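Imidazoleglycerol-phosphate dehydratase (Pyrococcus furiosus, PDB 5DNL) catalyses the dehydration of imidazoleglycerol phosphate to imidazoleacetol phosphate, the sixth step of histidine biosynthesis. Local coordinates at residues Asp9-Ile14 / Arg43-Tyr48; Thr5-Ile10 / Arg51-Glu56; Met84-Val89 / Ala144-Glu149; Leu31-Phe36 / Ala151-Gly156. All blocks are in the same frame, centred on the assembly; numbering follows the deposited sequence.

Contact 1 (Asp9-Ile14 / Arg43-Tyr48); sequences DIIVEI and RITATY
Glu13 and Arg43 face each other as a hydrogen-bonded pair, their side chains running side by side off the same face of the sheet. The salt bridge between Glu13 OE1 and Arg43 NH1 is 3.1 Å long and bent, 139° at the hydrogen; it reaches the anti side of the carboxylate, tilted well out of its plane, with the two planes turned 76° apart. Arg43 is poorly ordered, so this geometry is approximate. CG2 of Thr45 lies over one face of its guanidinium group and CG2 of Ile11 at the edge.

Main-chain hydrogen bonds join the strands. Three reciprocal pairs, Asp9 with Thr47, Ile11 with Thr45 and Glu13 with Arg43, make strands 8-14 and 42-48 antiparallel neighbours in one of the two four-stranded mixed sheets of the chain, each sheet with strand order 1-2-4-3. The straightest, Ile11 N to Thr45 O, measures 2.9 Å at 174°.

Apolar contacts fill the other face, which helix 51-69 packs against: Val12 CG2 lies 4.1 Å from Ile44 CG1, and Ile10 CG1 4.0 Å from Ala46 CB. On the face with Asp9 and Thr47 a water links Asp9 OD2 to Thr47 OG1, while the same carboxylate also holds Arg2 through OD2 and Thr4 through OD1.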
# COMPACT_ATOMS: atom_id res chain seq x y z
N ASP A 9 -33.05 -1.71 -43.81
CA ASP A 9 -34.15 -1.00 -44.46
C ASP A 9 -35.17 -0.79 -43.36
O ASP A 9 -35.68 -1.76 -42.80
CB ASP A 9 -34.73 -1.85 -45.59
CG ASP A 9 -35.74 -1.11 -46.42
OD1 ASP A 9 -35.85 0.13 -46.33
OD2 ASP A 9 -36.43 -1.81 -47.18
N ILE A 10 -35.37 0.47 -42.99
CA ILE A 10 -36.16 0.81 -41.83
C ILE A 10 -37.23 1.83 -42.19
O ILE A 10 -36.95 2.82 -42.87
CB ILE A 10 -35.25 1.40 -40.74
CG1 ILE A 10 -34.25 0.31 -40.29
CG2 ILE A 10 -36.08 1.88 -39.56
CD1 ILE A 10 -33.13 0.83 -39.45
N ILE A 11 -38.45 1.59 -41.70
CA ILE A 11 -39.54 2.55 -41.79
C ILE A 11 -40.00 2.88 -40.38
O ILE A 11 -40.30 1.98 -39.59
CB ILE A 11 -40.72 1.98 -42.60
CG1 ILE A 11 -40.30 1.81 -44.07
CG2 ILE A 11 -41.94 2.90 -42.49
CD1 ILE A 11 -41.21 0.89 -44.88
N VAL A 12 -40.05 4.17 -40.06
CA VAL A 12 -40.63 4.67 -38.81
C VAL A 12 -41.69 5.71 -39.16
O VAL A 12 -41.36 6.75 -39.73
CB VAL A 12 -39.58 5.32 -37.89
CG1 VAL A 12 -40.25 5.99 -36.69
CG2 VAL A 12 -38.53 4.29 -37.46
N GLU A 13 -42.94 5.43 -38.78
CA GLU A 13 -44.08 6.34 -39.03
C GLU A 13 -44.74 6.70 -37.72
O GLU A 13 -45.42 5.88 -37.12
CB GLU A 13 -45.08 5.69 -39.98
CG GLU A 13 -44.56 5.49 -41.38
CD GLU A 13 -45.58 4.85 -42.30
OE1 GLU A 13 -45.90 3.66 -42.10
OE2 GLU A 13 -46.05 5.53 -43.23
N ILE A 14 -44.52 7.93 -37.26
CA ILE A 14 -45.07 8.40 -36.00
C ILE A 14 -46.52 8.86 -36.21
O ILE A 14 -46.83 9.51 -37.21
CB ILE A 14 -44.21 9.54 -35.39
CG1 ILE A 14 -42.80 9.01 -35.13
CG2 ILE A 14 -44.84 10.08 -34.11
CD1 ILE A 14 -41.79 10.07 -34.74
N ARG A 43 -45.63 3.08 -36.20
CA ARG A 43 -45.43 1.88 -36.97
C ARG A 43 -43.95 1.82 -37.28
O ARG A 43 -43.40 2.77 -37.78
CB ARG A 43 -46.23 1.94 -38.27
CG ARG A 43 -46.02 0.74 -39.18
CD ARG A 43 -47.03 0.72 -40.31
NE ARG A 43 -46.80 -0.39 -41.24
CZ ARG A 43 -45.91 -0.40 -42.23
NH1 ARG A 43 -45.11 0.64 -42.49
NH2 ARG A 43 -45.81 -1.49 -43.00
N ILE A 44 -43.31 0.70 -36.94
CA ILE A 44 -41.89 0.52 -37.20
C ILE A 44 -41.71 -0.86 -37.81
O ILE A 44 -42.15 -1.86 -37.24
CB ILE A 44 -41.04 0.67 -35.91
CG1 ILE A 44 -41.22 2.05 -35.29
CG2 ILE A 44 -39.56 0.41 -36.23
CD1 ILE A 44 -40.48 2.26 -33.99
N THR A 45 -41.05 -0.91 -38.96
CA THR A 45 -40.70 -2.17 -39.60
C THR A 45 -39.23 -2.09 -40.01
O THR A 45 -38.76 -1.03 -40.39
CB THR A 45 -41.58 -2.48 -40.83
OG1 THR A 45 -41.39 -1.48 -41.83
CG2 THR A 45 -43.04 -2.50 -40.43
N ALA A 46 -38.52 -3.21 -39.92
CA ALA A 46 -37.13 -3.26 -40.32
C ALA A 46 -36.71 -4.61 -40.87
O ALA A 46 -37.21 -5.65 -40.44
CB ALA A 46 -36.24 -2.92 -39.13
N THR A 47 -35.75 -4.57 -41.78
CA THR A 47 -34.93 -5.71 -42.10
C THR A 47 -33.48 -5.29 -41.85
O THR A 47 -33.13 -4.11 -41.96
CB THR A 47 -35.13 -6.21 -43.54
OG1 THR A 47 -34.85 -5.16 -44.47
CG2 THR A 47 -36.57 -6.68 -43.74
N TYR A 48 -32.64 -6.26 -41.51
CA TYR A 48 -31.27 -5.98 -41.16
C TYR A 48 -30.39 -7.20 -41.34
O TYR A 48 -30.87 -8.34 -41.35
CB TYR A 48 -31.20 -5.53 -39.68
CG TYR A 48 -31.50 -6.62 -38.68
CD1 TYR A 48 -32.81 -6.90 -38.28
CD2 TYR A 48 -30.47 -7.33 -38.07
CE1 TYR A 48 -33.07 -7.89 -37.35
CE2 TYR A 48 -30.73 -8.34 -37.16
CZ TYR A 48 -32.04 -8.60 -36.79
OH TYR A 48 -32.31 -9.56 -35.85
O HOH W 1 -36.71 -4.63 -46.38

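Contact 2 (Thr5-Ile10 / Arg51-Glu56); sequences TKETDI and RHHLWE. With MN (manganese (II) ion), chain D; MN (manganese (II) ion), chain E; 5DL ([(2S)-2-hydroxy-3-(1H-1,2,4-triazol-1-yl)propyl]phosphonic acid), chain F.
Glu7 lays its carboxylate flat over one face of the His53 imidazole, the planes only 4° apart and OE1 3.4 Å from His53 CG. This is a stack, not a hydrogen bond, and it leaves the edge of the ring to the metal: His53 NE2 binds a manganese ion at 2.4 Å. The other oxygen, Glu7 OE2, comes within 2.8 Å of the inhibitor hydroxyl O13, which binds the same ion. A second manganese is held by His52 NE2 at 2.3 Å and by Glu56 OE1 at 2.2 Å, with a water and triazole N4 among its further ligands. The triazole thus spans the two metals, N1 on one and N4 on the other.

Consecutive histidines and a glutamate one helical turn after the first, at the start of helix 51-69, make up this chain's share of the dimanganese site of imidazoleglycerol-phosphate dehydratase. Glu121 joins the ligands of the His52 ion, as does His146 of a neighbouring subunit; that subunit gives His29, His145 and Glu149 to the other ion. A third subunit hydrogen-bonds the inhibitor through Arg76, Arg98, Ser171 and Lys173.

Farther out, His53 ND1 is hydrogen-bonded to Asp49, which helps fix the ring's rotation. The turn carrying Glu7 is shaped by an ST turn: Thr5 OG1 accepts from Glu7 N at 2.9 Å and also from Thr8 N. Next along the chain, Thr8 CG2 rests 3.8 Å from His53 CB, while Thr8 OG1 bonds to Asp57.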
# COMPACT_ATOMS: atom_id res chain seq x y z
N THR A 5 -30.15 1.32 -46.59
CA THR A 5 -28.77 1.10 -47.00
C THR A 5 -28.65 -0.32 -47.48
O THR A 5 -29.62 -1.09 -47.46
CB THR A 5 -27.75 1.34 -45.84
OG1 THR A 5 -27.81 0.26 -44.92
CG2 THR A 5 -28.02 2.65 -45.12
N LYS A 6 -27.44 -0.72 -47.86
CA LYS A 6 -27.19 -2.12 -48.17
C LYS A 6 -27.25 -3.04 -46.94
O LYS A 6 -27.30 -4.26 -47.10
CB LYS A 6 -25.85 -2.30 -48.89
CG LYS A 6 -25.81 -1.62 -50.25
CD LYS A 6 -24.48 -1.79 -50.95
CE LYS A 6 -24.46 -1.07 -52.29
NZ LYS A 6 -23.17 -1.25 -53.00
N GLU A 7 -27.22 -2.47 -45.72
CA GLU A 7 -27.28 -3.23 -44.47
C GLU A 7 -28.67 -3.35 -43.87
O GLU A 7 -29.04 -4.40 -43.34
CB GLU A 7 -26.37 -2.55 -43.43
CG GLU A 7 -24.90 -2.51 -43.83
CD GLU A 7 -24.06 -1.61 -42.95
OE1 GLU A 7 -24.60 -0.87 -42.11
OE2 GLU A 7 -22.82 -1.63 -43.12
N THR A 8 -29.43 -2.27 -43.92
CA THR A 8 -30.74 -2.18 -43.24
C THR A 8 -31.77 -1.43 -44.08
O THR A 8 -31.41 -0.61 -44.92
CB THR A 8 -30.67 -1.47 -41.87
OG1 THR A 8 -30.27 -0.11 -42.07
CG2 THR A 8 -29.70 -2.17 -40.92
N ASP A 9 -33.05 -1.71 -43.81
CA ASP A 9 -34.15 -1.00 -44.46
C ASP A 9 -35.17 -0.79 -43.36
O ASP A 9 -35.68 -1.76 -42.80
CB ASP A 9 -34.73 -1.85 -45.59
CG ASP A 9 -35.74 -1.11 -46.42
OD1 ASP A 9 -35.85 0.13 -46.33
OD2 ASP A 9 -36.43 -1.81 -47.18
N ILE A 10 -35.37 0.47 -42.99
CA ILE A 10 -36.16 0.81 -41.83
C ILE A 10 -37.23 1.83 -42.19
O ILE A 10 -36.95 2.82 -42.87
CB ILE A 10 -35.25 1.40 -40.74
CG1 ILE A 10 -34.25 0.31 -40.29
CG2 ILE A 10 -36.08 1.88 -39.56
CD1 ILE A 10 -33.13 0.83 -39.45
N ARG A 51 -27.36 -7.10 -35.80
CA ARG A 51 -28.14 -6.40 -34.79
C ARG A 51 -27.59 -4.98 -34.52
O ARG A 51 -28.36 -4.07 -34.29
CB ARG A 51 -28.22 -7.19 -33.46
CG ARG A 51 -29.12 -8.42 -33.53
CD ARG A 51 -29.22 -9.13 -32.19
NE ARG A 51 -30.06 -8.40 -31.23
CZ ARG A 51 -29.88 -8.35 -29.91
NH1 ARG A 51 -28.82 -8.92 -29.33
NH2 ARG A 51 -30.75 -7.69 -29.17
N HIS A 52 -26.27 -4.79 -34.50
CA HIS A 52 -25.72 -3.45 -34.28
C HIS A 52 -26.24 -2.49 -35.34
O HIS A 52 -26.65 -1.37 -35.02
CB HIS A 52 -24.21 -3.52 -34.32
CG HIS A 52 -23.47 -2.22 -34.15
ND1 HIS A 52 -22.38 -2.14 -33.32
CD2 HIS A 52 -23.57 -1.01 -34.74
CE1 HIS A 52 -21.84 -0.94 -33.41
NE2 HIS A 52 -22.55 -0.23 -34.26
N HIS A 53 -26.19 -2.91 -36.60
CA HIS A 53 -26.68 -2.05 -37.67
C HIS A 53 -28.17 -1.73 -37.46
O HIS A 53 -28.61 -0.61 -37.68
CB HIS A 53 -26.48 -2.67 -39.05
CG HIS A 53 -25.05 -2.92 -39.41
ND1 HIS A 53 -24.68 -3.87 -40.33
CD2 HIS A 53 -23.90 -2.35 -38.98
CE1 HIS A 53 -23.37 -3.88 -40.46
NE2 HIS A 53 -22.87 -2.96 -39.67
N LEU A 54 -28.96 -2.71 -37.03
CA LEU A 54 -30.36 -2.48 -36.71
C LEU A 54 -30.56 -1.45 -35.62
O LEU A 54 -31.32 -0.50 -35.77
CB LEU A 54 -31.04 -3.77 -36.31
CG LEU A 54 -32.47 -3.66 -35.81
CD1 LEU A 54 -33.41 -3.26 -36.95
CD2 LEU A 54 -32.91 -4.95 -35.14
N TRP A 55 -29.90 -1.65 -34.48
CA TRP A 55 -30.11 -0.74 -33.34
C TRP A 55 -29.71 0.70 -33.66
O TRP A 55 -30.41 1.66 -33.33
CB TRP A 55 -29.41 -1.27 -32.06
CG TRP A 55 -30.14 -2.41 -31.40
CD1 TRP A 55 -30.44 -3.62 -31.95
CD2 TRP A 55 -30.67 -2.42 -30.06
NE1 TRP A 55 -31.12 -4.39 -31.03
CE2 TRP A 55 -31.28 -3.68 -29.88
CE3 TRP A 55 -30.68 -1.50 -29.00
CZ2 TRP A 55 -31.89 -4.04 -28.68
CZ3 TRP A 55 -31.29 -1.86 -27.81
CH2 TRP A 55 -31.89 -3.12 -27.67
N GLU A 56 -28.54 0.86 -34.28
CA GLU A 56 -28.05 2.18 -34.66
C GLU A 56 -28.99 2.80 -35.69
O GLU A 56 -29.35 3.97 -35.55
CB GLU A 56 -26.64 2.04 -35.23
CG GLU A 56 -26.11 3.33 -35.83
CD GLU A 56 -24.63 3.29 -36.11
OE1 GLU A 56 -23.99 2.23 -35.88
OE2 GLU A 56 -24.11 4.32 -36.58
MN MN D . -22.04 1.86 -34.97
MN MN E . -20.55 -2.52 -39.64
N1 5DL F . -20.77 -0.67 -38.40
C3 5DL F . -20.81 1.54 -38.00
N2 5DL F . -20.46 0.59 -38.87
C8 5DL F . -19.85 0.82 -42.64
C7 5DL F . -20.61 0.43 -41.37
C6 5DL F . -19.82 0.86 -40.15
C5 5DL F . -21.32 -0.41 -37.21
O10 5DL F . -20.71 3.36 -42.51
P9 5DL F . -19.48 2.59 -42.85
O11 5DL F . -19.02 2.76 -44.27
O12 5DL F . -18.33 2.96 -41.92
O13 5DL F . -20.83 -0.99 -41.32
N4 5DL F . -21.37 0.91 -36.93
O HOH W 2 -21.59 3.74 -36.03

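Contact 3 (Met84-Val89 / Ala144-Glu149). With MN (manganese (II) ion), chain B; MN (manganese (II) ion), chain C; 5DL ([(2S)-2-hydroxy-3-(1H-1,2,4-triazol-1-yl)propyl]phosphonic acid), chain G.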
# COMPACT_ATOMS: atom_id res chain seq x y z
N MET A 84 -37.11 0.92 -12.27
CA MET A 84 -37.65 -0.40 -12.57
C MET A 84 -37.03 -1.37 -11.59
O MET A 84 -35.87 -1.80 -11.77
CB MET A 84 -37.40 -0.83 -14.01
CG MET A 84 -38.03 -2.20 -14.25
SD MET A 84 -38.12 -2.80 -15.94
CE MET A 84 -38.97 -1.44 -16.70
N ASP A 85 -37.80 -1.74 -10.56
CA ASP A 85 -37.31 -2.54 -9.45
C ASP A 85 -35.97 -1.94 -8.95
O ASP A 85 -35.94 -0.77 -8.58
CB ASP A 85 -37.22 -4.01 -9.85
CG ASP A 85 -38.58 -4.62 -10.22
OD1 ASP A 85 -39.62 -3.92 -10.21
OD2 ASP A 85 -38.58 -5.82 -10.48
N ASP A 86 -34.88 -2.72 -8.99
CA ASP A 86 -33.56 -2.23 -8.57
C ASP A 86 -33.02 -1.06 -9.37
O ASP A 86 -32.22 -0.30 -8.84
CB ASP A 86 -32.53 -3.37 -8.65
CG ASP A 86 -32.50 -4.03 -10.01
OD1 ASP A 86 -33.49 -4.72 -10.36
OD2 ASP A 86 -31.53 -3.82 -10.79
N ALA A 87 -33.42 -0.92 -10.63
CA ALA A 87 -32.87 0.10 -11.53
C ALA A 87 -33.46 1.47 -11.24
O ALA A 87 -34.66 1.59 -10.92
CB ALA A 87 -33.09 -0.25 -12.99
N LEU A 88 -32.63 2.50 -11.37
CA LEU A 88 -33.09 3.89 -11.30
C LEU A 88 -32.26 4.67 -12.29
O LEU A 88 -31.04 4.73 -12.12
CB LEU A 88 -32.94 4.43 -9.88
CG LEU A 88 -33.50 5.84 -9.66
CD1 LEU A 88 -35.01 5.82 -9.81
CD2 LEU A 88 -33.08 6.33 -8.28
N VAL A 89 -32.87 5.19 -13.34
CA VAL A 89 -32.11 5.73 -14.47
C VAL A 89 -32.61 7.14 -14.77
O VAL A 89 -33.80 7.35 -14.96
CB VAL A 89 -32.25 4.84 -15.70
CG1 VAL A 89 -31.49 5.43 -16.89
CG2 VAL A 89 -31.77 3.43 -15.43
N ALA A 144 -29.74 -6.11 -16.03
CA ALA A 144 -29.59 -5.53 -17.38
C ALA A 144 -30.92 -5.09 -17.99
O ALA A 144 -31.01 -4.02 -18.55
CB ALA A 144 -28.92 -6.52 -18.33
N HIS A 145 -31.92 -5.94 -17.91
CA HIS A 145 -33.23 -5.67 -18.53
C HIS A 145 -33.86 -4.48 -17.83
O HIS A 145 -34.40 -3.58 -18.50
CB HIS A 145 -34.09 -6.92 -18.37
CG HIS A 145 -35.40 -6.93 -19.09
ND1 HIS A 145 -35.86 -8.06 -19.71
CD2 HIS A 145 -36.40 -6.02 -19.20
CE1 HIS A 145 -37.06 -7.84 -20.22
NE2 HIS A 145 -37.41 -6.61 -19.92
N HIS A 146 -33.80 -4.45 -16.50
CA HIS A 146 -34.41 -3.35 -15.75
C HIS A 146 -33.73 -2.01 -16.09
O HIS A 146 -34.39 -0.99 -16.29
CB HIS A 146 -34.37 -3.58 -14.26
CG HIS A 146 -35.16 -4.78 -13.82
ND1 HIS A 146 -34.97 -5.38 -12.59
CD2 HIS A 146 -36.13 -5.49 -14.45
CE1 HIS A 146 -35.80 -6.39 -12.47
NE2 HIS A 146 -36.51 -6.49 -13.58
N ILE A 147 -32.40 -2.04 -16.20
CA ILE A 147 -31.62 -0.83 -16.52
C ILE A 147 -31.94 -0.34 -17.93
O ILE A 147 -32.24 0.85 -18.13
CB ILE A 147 -30.10 -1.08 -16.34
CG1 ILE A 147 -29.78 -1.28 -14.87
CG2 ILE A 147 -29.30 0.07 -16.91
CD1 ILE A 147 -28.43 -1.94 -14.59
N VAL A 148 -31.87 -1.24 -18.90
CA VAL A 148 -32.05 -0.85 -20.31
C VAL A 148 -33.51 -0.44 -20.55
O VAL A 148 -33.78 0.58 -21.19
CB VAL A 148 -31.58 -1.95 -21.24
CG1 VAL A 148 -31.89 -1.64 -22.70
CG2 VAL A 148 -30.08 -2.16 -21.10
N GLU A 149 -34.47 -1.22 -20.03
CA GLU A 149 -35.87 -0.83 -20.23
C GLU A 149 -36.18 0.49 -19.53
O GLU A 149 -36.91 1.31 -20.08
CB GLU A 149 -36.85 -1.94 -19.80
CG GLU A 149 -38.28 -1.67 -20.23
CD GLU A 149 -39.22 -2.79 -19.94
OE1 GLU A 149 -38.78 -3.92 -19.61
OE2 GLU A 149 -40.44 -2.48 -19.98
MN MN B . -39.63 -5.87 -19.86
MN MN C . -38.14 -8.09 -13.86
N1 5DL G . -39.46 -6.18 -17.65
C3 5DL G . -40.05 -5.97 -15.49
N2 5DL G . -40.24 -5.52 -16.74
C8 5DL G . -43.23 -3.62 -18.21
C7 5DL G . -42.31 -4.82 -17.99
C6 5DL G . -41.17 -4.44 -17.06
C5 5DL G . -38.79 -7.05 -16.89
O10 5DL G . -44.48 -4.03 -15.88
P9 5DL G . -43.98 -2.91 -16.72
O11 5DL G . -45.05 -1.96 -17.20
O12 5DL G . -42.92 -2.10 -15.98
O13 5DL G . -41.76 -5.29 -19.24
N4 5DL G . -39.11 -6.96 -15.58
O HOH W 3 -39.62 -6.98 -12.65
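His146 turns its ring toward the turn at Met84-Ala87, presenting ND1 to Asp86 and NE2 to manganese. The ND1-H meets Asp86 OD1 at 2.8 Å and 163°, in the ring plane, on the syn side and somewhat tilted from the carboxylate plane. Asp86 reaches this position with CG between its own backbone N and carbonyl carbon (chi1 54°); its OD2 accepts from the backbone N of Glu142 and Asn143. With ND1 held, His146 NE2 binds its ion at 2.3 Å.

The aspartates sit at the corners of a type II' turn in the hairpin of strands 77-84 and 87-94, beside the start of helix 144-162. His145, His146 and Glu149 there have the same spacing as His52, His53 and Glu56, and those three residues of a neighbouring subunit help complete the two metal sites.

Met84 runs extended to SD and then bends at chi3 (-55°), bringing CE to 3.5 Å from Glu149 CD and SD to 3.5 Å from triazole N2. Glu149 OE1 binds the other manganese at 2.1 Å. Asp85 OD2 accepts from a metal-bound water at 2.7 Å, while its OD1 pairs with Arg98 of another neighbouring subunit. Deeper in, Ala87 CB touches Ile147 CG1.

Contact 4 (Leu31-Phe36 / Ala151-Gly156). With 5DL ([(2S)-2-hydroxy-3-(1H-1,2,4-triazol-1-yl)propyl]phosphonic acid), chain G.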
# COMPACT_ATOMS: atom_id res chain seq x y z
N LEU A 31 -38.65 -0.61 -28.00
CA LEU A 31 -39.34 0.41 -28.79
C LEU A 31 -40.80 0.53 -28.39
O LEU A 31 -41.36 1.62 -28.46
CB LEU A 31 -39.23 0.15 -30.28
CG LEU A 31 -37.82 0.24 -30.87
CD1 LEU A 31 -37.83 -0.30 -32.29
CD2 LEU A 31 -37.30 1.68 -30.83
N THR A 32 -41.42 -0.58 -28.01
CA THR A 32 -42.80 -0.54 -27.49
C THR A 32 -42.85 0.32 -26.24
O THR A 32 -43.72 1.19 -26.09
CB THR A 32 -43.33 -1.96 -27.26
OG1 THR A 32 -43.37 -2.65 -28.51
CG2 THR A 32 -44.73 -1.95 -26.66
N ALA A 33 -41.87 0.13 -25.35
CA ALA A 33 -41.74 0.97 -24.15
C ALA A 33 -41.53 2.43 -24.54
O ALA A 33 -42.22 3.32 -24.06
CB ALA A 33 -40.59 0.48 -23.29
N PHE A 34 -40.59 2.69 -25.44
CA PHE A 34 -40.30 4.04 -25.86
C PHE A 34 -41.57 4.74 -26.37
O PHE A 34 -41.89 5.85 -25.94
CB PHE A 34 -39.22 4.07 -26.95
CG PHE A 34 -39.00 5.43 -27.50
CD1 PHE A 34 -38.23 6.33 -26.80
CD2 PHE A 34 -39.65 5.86 -28.66
CE1 PHE A 34 -38.08 7.62 -27.27
CE2 PHE A 34 -39.47 7.14 -29.14
CZ PHE A 34 -38.69 8.02 -28.45
N ALA A 35 -42.29 4.09 -27.27
CA ALA A 35 -43.47 4.72 -27.87
C ALA A 35 -44.56 4.94 -26.84
O ALA A 35 -45.23 5.97 -26.86
CB ALA A 35 -43.99 3.88 -29.02
N PHE A 36 -44.73 3.98 -25.93
CA PHE A 36 -45.79 4.07 -24.91
C PHE A 36 -45.56 5.29 -24.01
O PHE A 36 -46.48 6.06 -23.73
CB PHE A 36 -45.83 2.80 -24.07
CG PHE A 36 -47.01 2.71 -23.13
CD1 PHE A 36 -48.22 2.22 -23.57
CD2 PHE A 36 -46.88 3.10 -21.81
CE1 PHE A 36 -49.28 2.11 -22.69
CE2 PHE A 36 -47.94 3.01 -20.93
CZ PHE A 36 -49.14 2.51 -21.38
N ALA A 151 -34.15 2.95 -19.20
CA ALA A 151 -33.61 3.94 -20.13
C ALA A 151 -34.56 4.23 -21.29
O ALA A 151 -34.76 5.38 -21.65
CB ALA A 151 -32.26 3.49 -20.64
N PHE A 152 -35.13 3.19 -21.89
CA PHE A 152 -36.08 3.39 -23.00
C PHE A 152 -37.38 4.07 -22.54
O PHE A 152 -37.89 4.98 -23.23
CB PHE A 152 -36.39 2.09 -23.74
CG PHE A 152 -35.37 1.74 -24.78
CD1 PHE A 152 -34.22 1.02 -24.47
CD2 PHE A 152 -35.56 2.12 -26.10
CE1 PHE A 152 -33.29 0.68 -25.45
CE2 PHE A 152 -34.63 1.80 -27.09
CZ PHE A 152 -33.49 1.07 -26.77
N LYS A 153 -37.91 3.66 -21.39
CA LYS A 153 -39.09 4.35 -20.82
C LYS A 153 -38.76 5.83 -20.59
O LYS A 153 -39.56 6.72 -20.90
CB LYS A 153 -39.51 3.73 -19.49
CG LYS A 153 -40.10 2.33 -19.54
CD LYS A 153 -40.65 1.95 -18.18
CE LYS A 153 -41.37 0.60 -18.17
NZ LYS A 153 -42.08 0.44 -16.87
N GLY A 154 -37.58 6.08 -20.04
CA GLY A 154 -37.12 7.41 -19.77
C GLY A 154 -36.94 8.27 -20.99
O GLY A 154 -37.26 9.45 -20.97
N LEU A 155 -36.35 7.71 -22.04
CA LEU A 155 -36.27 8.42 -23.32
C LEU A 155 -37.65 8.82 -23.82
O LEU A 155 -37.83 9.94 -24.28
CB LEU A 155 -35.54 7.58 -24.36
CG LEU A 155 -34.02 7.55 -24.20
CD1 LEU A 155 -33.46 6.41 -25.02
CD2 LEU A 155 -33.39 8.87 -24.61
N GLY A 156 -38.61 7.90 -23.72
CA GLY A 156 -39.97 8.22 -24.15
C GLY A 156 -40.55 9.36 -23.34
O GLY A 156 -41.05 10.34 -23.93
N1 5DL G . -39.46 -6.18 -17.65
C3 5DL G . -40.05 -5.97 -15.49
N2 5DL G . -40.24 -5.52 -16.74
C8 5DL G . -43.23 -3.62 -18.21
C7 5DL G . -42.31 -4.82 -17.99
C6 5DL G . -41.17 -4.44 -17.06
C5 5DL G . -38.79 -7.05 -16.89
O10 5DL G . -44.48 -4.03 -15.88
P9 5DL G . -43.98 -2.91 -16.72
O11 5DL G . -45.05 -1.96 -17.20
O12 5DL G . -42.92 -2.10 -15.98
O13 5DL G . -41.76 -5.29 -19.24
N4 5DL G . -39.11 -6.96 -15.58
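Phe34 overlaps the backbone of the neighbouring helix obliquely with CD1 and CE1, CD1 standing 3.5 Å from Gly156 N and CE1 3.7 Å from Leu155 C. The contact is a close helix-helix packing near the centre of the chain: helices 25-38 and 144-162 run in the same general direction, their local axes 7.2 Å apart and inclined by -29°. The backbones come close at Gly156, whose CA lies 3.5 Å from Phe34 O in a CA-H...O contact.

With CG anti to the backbone N (chi1 174°), the Phe34 ring reaches across to Leu155 and Gly156, and Leu155 CB meets its edge, 3.8 Å from CD1. On the neighbouring turn Phe152 receives Phe34 CB at the edge of its own ring, 4.2 Å from CD2. The apolar packing continues, since Phe152 also meets the ring of Phe122 and packs on Trp55, while Phe34 reaches Leu62 and Met42, joining helices 51-69 and 116-130 to the same core.

Lys153 leaves this apolar interface. Its CG passes 4.2 Å from Ala33 CB, and the chain then stretches fully toward the inhibitor, which is also hydrogen-bonded to Arg76, Arg98, Ser171 and Lys173 of a neighbouring subunit. At its end, Lys153 NZ donates to phosphonate O12 at 2.8 Å.

Contact 4 is the innermost, about 7 Å from the chain centre, and its chemistry is almost wholly apolar; contact 1 lies farther out, a strand pair with one buried apolar face and one mixed, largely polar face, partly exposed. Contacts 2 and 3 are buried too, yet polar, because each brings a helix start with metal ligands beside a strand or turn. They belong to different copies of the shared active site, each completed by residues of other subunits, and do not touch. Strand 8-14 serves contacts 1 and 2, and helix 144-162 serves contacts 3 and 4, where Met84 CE packs 3.5 Å from Lys153 CE. Trp55 against Phe152 joins contact 2 to the core.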